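Long-range contact in surface glycan binding protein B (Bacteroides ovatus, PDB 6E57), which binds mixed-linkage beta-glucan at the cell surface, probably holding cereal glucan chains for use by this gut bacterium: residues Asn62-Thr76 / Asp93-Leu107. Sequence-based numbering, arbitrary orientation.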
ATOM      1  N   ASN A  62       7.853   8.119 -27.583  1.00 56.35           N
ATOM      2  CA  ASN A  62       8.778   9.072 -26.976  1.00 57.12           C
ATOM      3  C   ASN A  62       7.987  10.191 -26.285  1.00 56.25           C
ATOM      4  O   ASN A  62       6.908  10.574 -26.739  1.00 53.90           O
ATOM      5  CB  ASN A  62       9.757   9.640 -28.007  1.00 58.96           C
ATOM      6  CG  ASN A  62      10.933   8.723 -28.279  1.00 59.35           C
ATOM      7  OD1 ASN A  62      10.890   7.535 -27.968  1.00 61.45           O
ATOM      8  ND2 ASN A  62      11.991   9.267 -28.855  1.00 61.34           N
ATOM      9  N   LEU A  63       8.547  10.696 -25.178  1.00 55.53           N
ATOM     10  CA  LEU A  63       8.007  11.840 -24.452  1.00 55.77           C
ATOM     11  C   LEU A  63       8.159  13.087 -25.327  1.00 58.37           C
ATOM     12  O   LEU A  63       9.280  13.527 -25.585  1.00 58.79           O
ATOM     13  CB  LEU A  63       8.754  12.006 -23.126  1.00 55.17           C
ATOM     14  CG  LEU A  63       8.416  13.269 -22.335  1.00 56.07           C
ATOM     15  CD1 LEU A  63       6.928  13.337 -22.031  1.00 55.78           C
ATOM     16  CD2 LEU A  63       9.231  13.343 -21.051  1.00 56.51           C
ATOM     17  N   SER A  64       7.020  13.636 -25.766  1.00 59.67           N
ATOM     18  CA  SER A  64       6.966  14.738 -26.725  1.00 60.59           C
ATOM     19  C   SER A  64       6.122  15.881 -26.151  1.00 59.33           C
ATOM     20  O   SER A  64       4.896  15.784 -26.100  1.00 56.10           O
ATOM     21  CB  SER A  64       6.423  14.259 -28.050  1.00 61.37           C
ATOM     22  OG  SER A  64       6.248  15.341 -28.954  1.00 64.10           O
ATOM     23  N   ILE A  65       6.801  16.946 -25.711  1.00 59.29           N
ATOM     24  CA  ILE A  65       6.166  18.170 -25.214  1.00 60.49           C
ATOM     25  C   ILE A  65       6.821  19.363 -25.918  1.00 62.09           C
ATOM     26  O   ILE A  65       8.049  19.464 -25.943  1.00 60.65           O
ATOM     27  CB  ILE A  65       6.284  18.281 -23.679  1.00 59.70           C
ATOM     28  CG1 ILE A  65       5.812  17.009 -22.970  1.00 57.72           C
ATOM     29  CG2 ILE A  65       5.548  19.512 -23.167  1.00 60.76           C
ATOM     30  CD1 ILE A  65       5.967  17.045 -21.467  1.00 57.60           C
ATOM     31  N   ALA A  66       5.987  20.256 -26.472  1.00 65.12           N
ATOM     32  CA  ALA A  66       6.428  21.454 -27.206  1.00 65.39           C
ATOM     33  C   ALA A  66       5.878  22.713 -26.525  1.00 64.05           C
ATOM     34  O   ALA A  66       4.666  22.913 -26.482  1.00 65.44           O
ATOM     35  CB  ALA A  66       5.972  21.369 -28.642  1.00 65.88           C
ATOM     36  N   LEU A  67       6.783  23.557 -26.014  1.00 63.84           N
ATOM     37  CA  LEU A  67       6.423  24.782 -25.290  1.00 63.97           C
ATOM     38  C   LEU A  67       6.334  25.958 -26.271  1.00 65.91           C
ATOM     39  O   LEU A  67       7.054  25.991 -27.267  1.00 66.77           O
ATOM     40  CB  LEU A  67       7.482  25.071 -24.220  1.00 61.36           C
ATOM     41  CG  LEU A  67       7.822  23.920 -23.274  1.00 59.48           C
ATOM     42  CD1 LEU A  67       8.959  24.311 -22.346  1.00 59.29           C
ATOM     43  CD2 LEU A  67       6.605  23.488 -22.472  1.00 58.84           C
ATOM     44  N   THR A  68       5.434  26.905 -25.972  1.00 68.80           N
ATOM     45  CA  THR A  68       5.501  28.287 -26.469  1.00 70.73           C
ATOM     46  C   THR A  68       5.690  29.207 -25.256  1.00 69.57           C
ATOM     47  O   THR A  68       4.942  29.110 -24.280  1.00 66.80           O
ATOM     48  CB  THR A  68       4.267  28.671 -27.299  1.00 74.39           C
ATOM     49  OG1 THR A  68       3.099  28.222 -26.611  1.00 77.30           O
ATOM     50  CG2 THR A  68       4.287  28.091 -28.696  1.00 75.14           C
ATOM     51  N   VAL A  69       6.702  30.081 -25.327  1.00 69.54           N
ATOM     52  CA  VAL A  69       7.196  30.813 -24.164  1.00 69.78           C
ATOM     53  C   VAL A  69       7.376  32.297 -24.517  1.00 71.49           C
ATOM     54  O   VAL A  69       7.720  32.641 -25.646  1.00 70.92           O
ATOM     55  CB  VAL A  69       8.512  30.194 -23.651  1.00 68.11           C
ATOM     56  CG1 VAL A  69       8.978  30.842 -22.357  1.00 69.03           C
ATOM     57  CG2 VAL A  69       8.398  28.687 -23.478  1.00 66.17           C
ATOM     58  N   THR A  70       7.131  33.159 -23.523  1.00 72.25           N
ATOM     59  CA  THR A  70       7.424  34.595 -23.569  1.00 73.91           C
ATOM     60  C   THR A  70       8.493  34.889 -22.517  1.00 73.95           C
ATOM     61  O   THR A  70       8.441  34.315 -21.431  1.00 72.19           O
ATOM     62  CB  THR A  70       6.151  35.421 -23.329  1.00 75.77           C
ATOM     63  OG1 THR A  70       5.156  34.964 -24.247  1.00 72.91           O
ATOM     64  CG2 THR A  70       6.349  36.912 -23.496  1.00 77.19           C
ATOM     65  N   PRO A  71       9.473  35.752 -22.832  1.00 74.38           N
ATOM     66  CA  PRO A  71       9.687  36.386 -24.127  1.00 76.36           C
ATOM     67  C   PRO A  71      10.306  35.447 -25.176  1.00 77.37           C
ATOM     68  O   PRO A  71      11.128  34.591 -24.836  1.00 72.67           O
ATOM     69  CB  PRO A  71      10.666  37.533 -23.838  1.00 77.40           C
ATOM     70  CG  PRO A  71      11.376  37.086 -22.590  1.00 75.94           C
ATOM     71  CD  PRO A  71      10.289  36.397 -21.798  1.00 74.25           C
ATOM     72  N   LYS A  72       9.925  35.658 -26.443  1.00 82.73           N
ATOM     73  CA  LYS A  72      10.242  34.774 -27.576  1.00 87.82           C
ATOM     74  C   LYS A  72      11.720  34.355 -27.556  1.00 87.82           C
ATOM     75  O   LYS A  72      12.030  33.164 -27.431  1.00 85.44           O
ATOM     76  CB  LYS A  72       9.933  35.475 -28.905  1.00 93.16           C
ATOM     77  CG  LYS A  72       8.457  35.652 -29.238  1.00 97.80           C
ATOM     78  CD  LYS A  72       8.223  36.463 -30.502  1.00102.33           C
ATOM     79  CE  LYS A  72       6.788  36.917 -30.676  1.00104.70           C
ATOM     80  NZ  LYS A  72       6.435  38.016 -29.745  1.00105.25           N
ATOM     81  N   ASP A  73      12.615  35.346 -27.674  1.00 90.03           N
ATOM     82  CA  ASP A  73      14.020  35.127 -28.042  1.00 87.75           C
ATOM     83  C   ASP A  73      14.956  35.257 -26.830  1.00 81.83           C
ATOM     84  O   ASP A  73      16.177  35.245 -27.006  1.00 77.90           O
ATOM     85  CB  ASP A  73      14.474  36.121 -29.117  1.00 92.66           C
ATOM     86  CG  ASP A  73      13.490  36.335 -30.257  1.00 97.92           C
ATOM     87  OD1 ASP A  73      12.486  37.047 -30.041  1.00101.74           O
ATOM     88  OD2 ASP A  73      13.743  35.801 -31.357  1.00100.20           O
ATOM     89  N   TYR A  74      14.405  35.377 -25.616  1.00 78.85           N
ATOM     90  CA  TYR A  74      15.207  35.722 -24.438  1.00 78.47           C
ATOM     91  C   TYR A  74      14.954  34.739 -23.285  1.00 76.18           C
ATOM     92  O   TYR A  74      15.150  35.094 -22.123  1.00 77.05           O
ATOM     93  CB  TYR A  74      14.909  37.161 -24.002  1.00 79.40           C
ATOM     94  CG  TYR A  74      15.186  38.219 -25.040  1.00 81.02           C
ATOM     95  CD1 TYR A  74      16.484  38.568 -25.379  1.00 81.64           C
ATOM     96  CD2 TYR A  74      14.152  38.893 -25.671  1.00 82.20           C
ATOM     97  CE1 TYR A  74      16.748  39.549 -26.324  1.00 83.29           C
ATOM     98  CE2 TYR A  74      14.397  39.876 -26.618  1.00 83.54           C
ATOM     99  CZ  TYR A  74      15.700  40.207 -26.947  1.00 83.12           C
ATOM    100  OH  TYR A  74      15.952  41.170 -27.880  1.00 84.02           O
ATOM    101  N   THR A  75      14.554  33.502 -23.606  1.00 74.29           N
ATOM    102  CA  THR A  75      14.292  32.469 -22.592  1.00 72.66           C
ATOM    103  C   THR A  75      15.086  31.198 -22.913  1.00 69.85           C
ATOM    104  O   THR A  75      15.197  30.804 -24.072  1.00 68.25           O
ATOM    105  CB  THR A  75      12.795  32.145 -22.481  1.00 72.96           C
ATOM    106  OG1 THR A  75      12.300  31.806 -23.778  1.00 71.86           O
ATOM    107  CG2 THR A  75      11.991  33.290 -21.906  1.00 74.55           C
ATOM    108  N   THR A  76      15.630  30.578 -21.858  1.00 69.42           N
ATOM    109  CA  THR A  76      16.225  29.241 -21.901  1.00 67.40           C
ATOM    110  C   THR A  76      15.435  28.325 -20.958  1.00 65.44           C
ATOM    111  O   THR A  76      15.109  28.721 -19.835  1.00 64.89           O
ATOM    112  CB  THR A  76      17.712  29.281 -21.524  1.00 67.57           C
ATOM    113  OG1 THR A  76      18.373  30.170 -22.424  1.00 70.08           O
ATOM    114  CG2 THR A  76      18.374  27.920 -21.578  1.00 65.83           C
ATOM    115  N   ASP A  93      15.530  24.116 -27.847  1.00 75.84           N
ATOM    116  CA  ASP A  93      15.701  23.823 -26.423  1.00 74.61           C
ATOM    117  C   ASP A  93      14.345  23.805 -25.701  1.00 72.04           C
ATOM    118  O   ASP A  93      14.304  23.476 -24.526  1.00 71.74           O
ATOM    119  CB  ASP A  93      16.633  24.832 -25.746  1.00 76.55           C
ATOM    120  CG  ASP A  93      15.958  26.133 -25.343  1.00 78.52           C
ATOM    121  OD1 ASP A  93      15.644  26.934 -26.246  1.00 82.16           O
ATOM    122  OD2 ASP A  93      15.744  26.332 -24.129  1.00 79.16           O
ATOM    123  N   LYS A  94      13.254  24.156 -26.393  1.00 70.28           N
ATOM    124  CA  LYS A  94      11.928  24.245 -25.763  1.00 71.29           C
ATOM    125  C   LYS A  94      10.964  23.218 -26.376  1.00 69.31           C
ATOM    126  O   LYS A  94       9.745  23.363 -26.271  1.00 68.77           O
ATOM    127  CB  LYS A  94      11.390  25.679 -25.839  1.00 73.03           C
ATOM    128  CG  LYS A  94      11.696  26.442 -27.122  1.00 75.96           C
ATOM    129  CD  LYS A  94      10.937  27.750 -27.242  1.00 78.67           C
ATOM    130  CE  LYS A  94      11.097  28.661 -26.041  1.00 80.56           C
ATOM    131  NZ  LYS A  94      12.522  28.897 -25.703  1.00 81.72           N
ATOM    132  N   GLU A  95      11.524  22.170 -26.989  1.00 66.58           N
ATOM    133  CA  GLU A  95      10.801  20.944 -27.313  1.00 65.28           C
ATOM    134  C   GLU A  95      11.648  19.765 -26.825  1.00 61.55           C
ATOM    135  O   GLU A  95      12.802  19.634 -27.218  1.00 63.71           O
ATOM    136  CB  GLU A  95      10.528  20.845 -28.818  1.00 67.62           C
ATOM    137  CG  GLU A  95       9.708  19.623 -29.218  1.00 69.63           C
ATOM    138  CD  GLU A  95       9.552  19.380 -30.712  1.00 71.41           C
ATOM    139  OE1 GLU A  95      10.418  19.837 -31.490  1.00 75.01           O
ATOM    140  OE2 GLU A  95       8.564  18.721 -31.100  1.00 72.54           O
ATOM    141  N   ILE A  96      11.072  18.929 -25.953  1.00 58.93           N
ATOM    142  CA  ILE A  96      11.743  17.720 -25.488  1.00 56.47           C
ATOM    143  C   ILE A  96      11.304  16.547 -26.369  1.00 54.40           C
ATOM    144  O   ILE A  96      10.144  16.454 -26.769  1.00 52.42           O
ATOM    145  CB  ILE A  96      11.483  17.442 -23.994  1.00 54.65           C
ATOM    146  CG1 ILE A  96      12.466  16.401 -23.448  1.00 54.07           C
ATOM    147  CG2 ILE A  96      10.038  17.039 -23.742  1.00 54.53           C
ATOM    148  CD1 ILE A  96      12.393  16.201 -21.952  1.00 52.86           C
ATOM    149  N   ASN A  97      12.273  15.680 -26.671  1.00 54.44           N
ATOM    150  CA  ASN A  97      12.058  14.394 -27.317  1.00 53.60           C
ATOM    151  C   ASN A  97      12.938  13.362 -26.603  1.00 53.35           C
ATOM    152  O   ASN A  97      14.162  13.398 -26.737  1.00 53.84           O
ATOM    153  CB  ASN A  97      12.365  14.446 -28.816  1.00 54.84           C
ATOM    154  CG  ASN A  97      12.326  13.079 -29.471  1.00 52.96           C
ATOM    155  OD1 ASN A  97      11.421  12.289 -29.216  1.00 52.86           O
ATOM    156  ND2 ASN A  97      13.309  12.786 -30.305  1.00 53.74           N
ATOM    157  N   ARG A  98      12.309  12.460 -25.841  1.00 52.53           N
ATOM    158  CA  ARG A  98      13.040  11.519 -25.004  1.00 52.14           C
ATOM    159  C   ARG A  98      12.351  10.150 -25.008  1.00 51.58           C
ATOM    160  O   ARG A  98      11.156  10.038 -24.744  1.00 50.28           O
ATOM    161  CB  ARG A  98      13.159  12.065 -23.579  1.00 51.50           C
ATOM    162  CG  ARG A  98      14.023  11.198 -22.675  1.00 51.51           C
ATOM    163  CD  ARG A  98      14.579  11.936 -21.474  1.00 53.03           C
ATOM    164  NE  ARG A  98      15.771  11.270 -20.971  1.00 53.65           N
ATOM    165  CZ  ARG A  98      16.980  11.380 -21.513  1.00 55.16           C
ATOM    166  NH1 ARG A  98      17.157  12.123 -22.595  1.00 56.48           N
ATOM    167  NH2 ARG A  98      18.012  10.770 -20.957  1.00 54.71           N
ATOM    168  N   SER A  99      13.139   9.114 -25.317  1.00 53.25           N
ATOM    169  CA  SER A  99      12.762   7.720 -25.147  1.00 53.87           C
ATOM    170  C   SER A  99      13.071   7.289 -23.706  1.00 52.46           C
ATOM    171  O   SER A  99      14.209   7.397 -23.258  1.00 52.91           O
ATOM    172  CB  SER A  99      13.482   6.854 -26.150  1.00 54.25           C
ATOM    173  OG  SER A  99      12.872   5.576 -26.252  1.00 56.17           O
ATOM    174  N   LEU A 100      12.040   6.820 -22.989  1.00 52.39           N
ATOM    175  CA  LEU A 100      12.151   6.399 -21.593  1.00 52.12           C
ATOM    176  C   LEU A 100      11.757   4.924 -21.481  1.00 50.11           C
ATOM    177  O   LEU A 100      10.889   4.444 -22.216  1.00 50.75           O
ATOM    178  CB  LEU A 100      11.223   7.262 -20.729  1.00 53.70           C
ATOM    179  CG  LEU A 100      11.551   8.754 -20.660  1.00 56.42           C
ATOM    180  CD1 LEU A 100      10.386   9.534 -20.067  1.00 56.44           C
ATOM    181  CD2 LEU A 100      12.819   9.005 -19.857  1.00 57.79           C
ATOM    182  N   LYS A 101      12.388   4.221 -20.536  1.00 48.38           N
ATOM    183  CA  LYS A 101      11.989   2.866 -20.171  1.00 48.88           C
ATOM    184  C   LYS A 101      10.667   2.952 -19.398  1.00 47.20           C
ATOM    185  O   LYS A 101      10.306   4.019 -18.901  1.00 49.08           O
ATOM    186  CB  LYS A 101      13.088   2.188 -19.346  1.00 48.98           C
ATOM    187  CG  LYS A 101      14.482   2.236 -19.958  1.00 51.39           C
ATOM    188  CD  LYS A 101      15.443   1.218 -19.376  1.00 54.42           C
ATOM    189  CE  LYS A 101      16.831   1.771 -19.117  1.00 57.81           C
ATOM    190  NZ  LYS A 101      17.452   2.319 -20.347  1.00 62.21           N
ATOM    191  N   ALA A 102       9.942   1.834 -19.307  1.00 45.91           N
ATOM    192  CA  ALA A 102       8.688   1.795 -18.546  1.00 45.35           C
ATOM    193  C   ALA A 102       8.929   2.347 -17.135  1.00 45.97           C
ATOM    194  O   ALA A 102      10.008   2.159 -16.561  1.00 46.65           O
ATOM    195  CB  ALA A 102       8.139   0.392 -18.494  1.00 44.28           C
ATOM    196  N   GLY A 103       7.919   3.043 -16.597  1.00 45.32           N
ATOM    197  CA  GLY A 103       7.939   3.537 -15.223  1.00 44.93           C
ATOM    198  C   GLY A 103       7.190   4.850 -15.068  1.00 44.62           C
ATOM    199  O   GLY A 103       6.566   5.342 -16.015  1.00 44.70           O
ATOM    200  N   THR A 104       7.252   5.399 -13.851  1.00 44.02           N
ATOM    201  CA  THR A 104       6.695   6.700 -13.507  1.00 43.59           C
ATOM    202  C   THR A 104       7.857   7.621 -13.125  1.00 44.14           C
ATOM    203  O   THR A 104       8.701   7.247 -12.319  1.00 45.22           O
ATOM    204  CB  THR A 104       5.641   6.563 -12.401  1.00 42.64           C
ATOM    205  OG1 THR A 104       4.537   5.855 -12.965  1.00 42.68           O
ATOM    206  CG2 THR A 104       5.169   7.889 -11.845  1.00 42.06           C
ATOM    207  N   TYR A 105       7.884   8.817 -13.721  1.00 45.64           N
ATOM    208  CA  TYR A 105       9.016   9.732 -13.635  1.00 46.24           C
ATOM    209  C   TYR A 105       8.546  11.111 -13.166  1.00 48.22           C
ATOM    210  O   TYR A 105       7.465  11.562 -13.538  1.00 49.04           O
ATOM    211  CB  TYR A 105       9.688   9.883 -15.002  1.00 46.75           C
ATOM    212  CG  TYR A 105      10.270   8.613 -15.563  1.00 46.71           C
ATOM    213  CD1 TYR A 105       9.489   7.726 -16.285  1.00 47.03           C
ATOM    214  CD2 TYR A 105      11.605   8.298 -15.370  1.00 46.89           C
ATOM    215  CE1 TYR A 105      10.021   6.555 -16.802  1.00 48.49           C
ATOM    216  CE2 TYR A 105      12.152   7.134 -15.880  1.00 48.22           C
ATOM    217  CZ  TYR A 105      11.358   6.259 -16.598  1.00 49.24           C
ATOM    218  OH  TYR A 105      11.903   5.113 -17.102  1.00 52.85           O
ATOM    219  N   ASN A 106       9.389  11.775 -12.371  1.00 48.32           N
ATOM    220  CA  ASN A 106       9.206  13.179 -12.040  1.00 50.37           C
ATOM    221  C   ASN A 106       9.819  14.024 -13.164  1.00 51.32           C
ATOM    222  O   ASN A 106      10.986  13.840 -13.509  1.00 51.14           O
ATOM    223  CB  ASN A 106       9.811  13.522 -10.677  1.00 51.83           C
ATOM    224  CG  ASN A 106       9.655  14.987 -10.328  1.00 55.06           C
ATOM    225  OD1 ASN A 106      10.358  15.840 -10.871  1.00 58.22           O
ATOM    226  ND2 ASN A 106       8.732  15.285  -9.430  1.00 56.15           N
ATOM    227  N   LEU A 107       9.019  14.940 -13.727  1.00 51.89           N
ATOM    228  CA  LEU A 107       9.464  15.877 -14.761  1.00 51.58           C
ATOM    229  C   LEU A 107       9.364  17.305 -14.218  1.00 52.45           C
ATOM    230  O   LEU A 107       8.294  17.715 -13.778  1.00 52.61           O
ATOM    231  CB  LEU A 107       8.591  15.712 -16.010  1.00 51.01           C
ATOM    232  CG  LEU A 107       8.849  16.718 -17.133  1.00 52.46           C
ATOM    233  CD1 LEU A 107      10.282  16.617 -17.636  1.00 52.18           C
ATOM    234  CD2 LEU A 107       7.866  16.522 -18.280  1.00 53.12           C
TER
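Ile-65 and Leu-107 meet tip to tip across the tightly packed core, CD1 of Ile-65 lying 3.7 Å from CD2 of Leu-107, from strand 63-66 to strand 103-113 of the facing sheet. Strands 63-66 and 95-98 run antiparallel, 177° apart, and are joined by backbone bonds: Leu-63 and Arg-98 exchange N-H and O in both directions, and Ile-96 N reaches Ile-65 O; just past the strands, Leu-67 N donates to Lys-94 O. On the buried face, with CG1 anti to the backbone N (chi1 -165°), CG2 of Ile-96 falls between N and the carbonyl carbon and lies 4.0 Å from CB of Ile-65. Leu-63 slants across Leu-100, CD2 to CD1 4.1 Å, and Leu-100 in turn lies over one face of the Tyr-105 ring near its rim. The two sheets form a beta-sandwich, consistent with an immunoglobulin-like domain: a three-stranded sheet, with 63-70 between 37-40 and 95-98, packs on a second sheet holding 75-81, 103-113 and 118-128, whose Trp-79 touches Leu-67 and Ile-96. The opposite face, with Ser-64, Ala-66, Glu-95 and Asn-97, is looser and more solvent-exposed; there Ala-66 CB merely brushes Glu-95 CG. At the end of the pair, where Asn-97 comes back toward Asn-62, Asn-62 ND2 donates to Asn-97 OD1 at 3.1 Å; the bond leaves in the Asn-62 amide plane but arrives tilted 34° from the acceptor's carbonyl plane. Ser-99 OG adds a weak bond to Asn-62 OD1. At the far end, Lys-94 bends at chi3 and chi4, laying CE against CG2 of Val-69 (3.7 Å) and leaving NZ in a weak bond to Thr-75 OG1, which itself donates to Pro-71 O. A long salt bridge links that ammonium to Asp-93 OD1, while OD2 of the same carboxylate accepts from Val-77 N.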